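Local coordinates for protein esterase D (Cellvibrio japonicus, PDB 2W87) that binds glucuronic acid through this family 35 carbohydrate-binding module and, as part of the full-length secreted enzyme, probably takes part in degrading xylan in plant cell walls, at residues W43-T48 with N108-S113. Residues are numbered along the deposited sequence; the frame is centred on the assembly and turned at random.
Sequences WAIDAT and NIVQLS
Trp43 and Val110 meet as an antiparallel hydrogen-bonded pair in one sheet of the beta-sandwich of this carbohydrate-binding module. Trp43 N gives a nearly straight bond to Val110 O (2.9 Å, N-H...O 168°), while Val110 N returns one to Trp43 O at 2.8 Å. Two residues along, Ile45 and Asn108 repeat the reciprocal pair of hydrogen bonds: Ile45 N to Asn108 O measures 2.8 Å, and Asn108 N to Ile45 O is more bent, N-H...O 138°. Ala44 and Ile109 between them form the non-hydrogen-bonded pair, with CA atoms 4.3 Å apart; here Ala44 CA lies 3.3 Å from Asn108 O in a CA-H...O contact.

Trp43, Ile45, Val110 and Leu112 share the inner face. The indole, its CG lying anti to the carbonyl carbon (chi1 -55°), presents its six-membered ring to the partner strand: Leu112 CB sits at the ring edge, 3.9 Å from Trp43 CZ3, and Val110 CG1 approaches CE3. The other valine branch, CG2, meets Ile45 CD1 at 3.7 Å, so the two branches of Val110 reach towards Trp43 and Ile45 respectively. Beyond them, Ile123, Leu126 and Val128 of strand 122-129 in the facing sheet pack against this layer, and Phe11 meets the Trp43 ring with its plane nearly perpendicular.

Asn108 brings a polar amide to the same face. Its OD1 accepts a bond from the backbone N of Val104, its strongest polar partner; together with a weak bond of 3.4 Å from ND2 to Ile45 O, the oxygen already held by Asn108 N, it restricts the rotation of the amide.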
loop_
_atom_site.group_PDB
_atom_site.type_symbol
_atom_site.label_atom_id
_atom_site.label_comp_id
_atom_site.label_asym_id
_atom_site.label_seq_id
_atom_site.Cartn_x
_atom_site.Cartn_y
_atom_site.Cartn_z
ATOM N N TRP A 43 -6.152 0.902 -2.214
ATOM C CA TRP A 43 -6.057 0.974 -3.666
ATOM C C TRP A 43 -7.070 0.048 -4.289
ATOM O O TRP A 43 -7.603 -0.851 -3.640
ATOM C CB TRP A 43 -4.679 0.529 -4.164
ATOM C CG TRP A 43 -3.513 1.255 -3.574
ATOM C CD1 TRP A 43 -2.944 2.363 -4.045
ATOM C CD2 TRP A 43 -2.784 0.880 -2.401
ATOM N NE1 TRP A 43 -1.890 2.744 -3.241
ATOM C CE2 TRP A 43 -1.764 1.835 -2.225
ATOM C CE3 TRP A 43 -2.888 -0.175 -1.492
ATOM C CZ2 TRP A 43 -0.855 1.763 -1.186
ATOM C CZ3 TRP A 43 -1.969 -0.246 -0.461
ATOM C CH2 TRP A 43 -0.983 0.719 -0.308
ATOM N N ALA A 44 -7.278 0.224 -5.587
ATOM C CA ALA A 44 -8.187 -0.635 -6.340
ATOM C C ALA A 44 -7.527 -1.019 -7.656
ATOM O O ALA A 44 -7.070 -0.151 -8.401
ATOM C CB ALA A 44 -9.491 0.054 -6.617
ATOM N N ILE A 45 -7.516 -2.317 -7.944
ATOM C CA ILE A 45 -6.874 -2.850 -9.148
ATOM C C ILE A 45 -7.870 -3.715 -9.896
ATOM O O ILE A 45 -8.494 -4.576 -9.298
ATOM C CB ILE A 45 -5.686 -3.752 -8.762
ATOM C CG1 ILE A 45 -4.671 -2.991 -7.881
ATOM C CG2 ILE A 45 -5.019 -4.269 -9.990
ATOM C CD1 ILE A 45 -3.892 -3.955 -6.954
ATOM N N ASP A 46 -8.017 -3.481 -11.204
ATOM C CA ASP A 46 -8.831 -4.334 -12.040
ATOM C C ASP A 46 -7.890 -5.305 -12.740
ATOM O O ASP A 46 -6.905 -4.876 -13.329
ATOM C CB ASP A 46 -9.616 -3.525 -13.065
ATOM C CG ASP A 46 -10.509 -4.413 -13.925
ATOM O OD1 ASP A 46 -11.682 -4.626 -13.527
ATOM O OD2 ASP A 46 -10.015 -4.938 -14.957
ATOM N N ALA A 47 -8.191 -6.596 -12.653
ATOM C CA ALA A 47 -7.375 -7.648 -13.265
ATOM C C ALA A 47 -8.207 -8.363 -14.315
ATOM O O ALA A 47 -9.325 -8.760 -14.044
ATOM C CB ALA A 47 -6.893 -8.642 -12.193
ATOM N N THR A 48 -7.679 -8.526 -15.524
ATOM C CA THR A 48 -8.496 -9.136 -16.574
ATOM C C THR A 48 -8.650 -10.634 -16.328
ATOM O O THR A 48 -9.611 -11.228 -16.776
ATOM C CB THR A 48 -7.922 -8.901 -17.979
ATOM O OG1 THR A 48 -6.646 -9.524 -18.068
ATOM C CG2 THR A 48 -7.798 -7.410 -18.286
ATOM N N ASN A 108 -10.322 -5.603 -7.445
ATOM C CA ASN A 108 -9.609 -5.994 -6.238
ATOM C C ASN A 108 -9.320 -4.733 -5.445
ATOM O O ASN A 108 -8.462 -3.930 -5.859
ATOM C CB ASN A 108 -8.274 -6.628 -6.618
ATOM C CG ASN A 108 -8.433 -7.941 -7.336
ATOM O OD1 ASN A 108 -8.329 -9.009 -6.716
ATOM N ND2 ASN A 108 -8.634 -7.881 -8.666
ATOM N N ILE A 109 -10.059 -4.529 -4.346
ATOM C CA ILE A 109 -9.806 -3.434 -3.433
ATOM C C ILE A 109 -8.783 -3.947 -2.423
ATOM O O ILE A 109 -9.027 -4.898 -1.690
ATOM C CB ILE A 109 -11.110 -2.910 -2.767
ATOM C CG1 ILE A 109 -12.059 -2.368 -3.848
ATOM C CG2 ILE A 109 -10.807 -1.827 -1.775
ATOM C CD1 ILE A 109 -13.448 -2.020 -3.339
ATOM N N VAL A 110 -7.611 -3.345 -2.460
ATOM C CA VAL A 110 -6.490 -3.742 -1.638
ATOM C C VAL A 110 -6.346 -2.759 -0.464
ATOM O O VAL A 110 -6.107 -1.576 -0.673
ATOM C CB VAL A 110 -5.218 -3.759 -2.481
ATOM C CG1 VAL A 110 -4.002 -4.068 -1.597
ATOM C CG2 VAL A 110 -5.358 -4.756 -3.635
ATOM N N GLN A 111 -6.546 -3.242 0.753
ATOM C CA GLN A 111 -6.445 -2.417 1.948
ATOM C C GLN A 111 -5.252 -2.861 2.778
ATOM O O GLN A 111 -5.204 -4.005 3.248
ATOM C CB GLN A 111 -7.738 -2.478 2.772
ATOM C CG GLN A 111 -7.676 -1.722 4.079
ATOM C CD GLN A 111 -9.048 -1.448 4.727
ATOM O OE1 GLN A 111 -10.079 -1.455 4.066
ATOM N NE2 GLN A 111 -9.045 -1.210 6.040
ATOM N N LEU A 112 -4.299 -1.949 2.952
ATOM C CA LEU A 112 -3.163 -2.166 3.821
ATOM C C LEU A 112 -3.434 -1.401 5.126
ATOM O O LEU A 112 -3.549 -0.184 5.115
ATOM C CB LEU A 112 -1.896 -1.685 3.143
ATOM C CG LEU A 112 -0.615 -1.720 3.973
ATOM C CD1 LEU A 112 -0.202 -3.156 4.177
ATOM C CD2 LEU A 112 0.509 -0.882 3.319
ATOM N N SER A 113 -3.546 -2.125 6.239
ATOM C CA SER A 113 -3.924 -1.548 7.519
ATOM C C SER A 113 -2.848 -1.789 8.581
ATOM O O SER A 113 -2.245 -2.865 8.626
ATOM C CB SER A 113 -5.257 -2.137 8.011
ATOM O OG SER A 113 -6.280 -2.075 7.023
#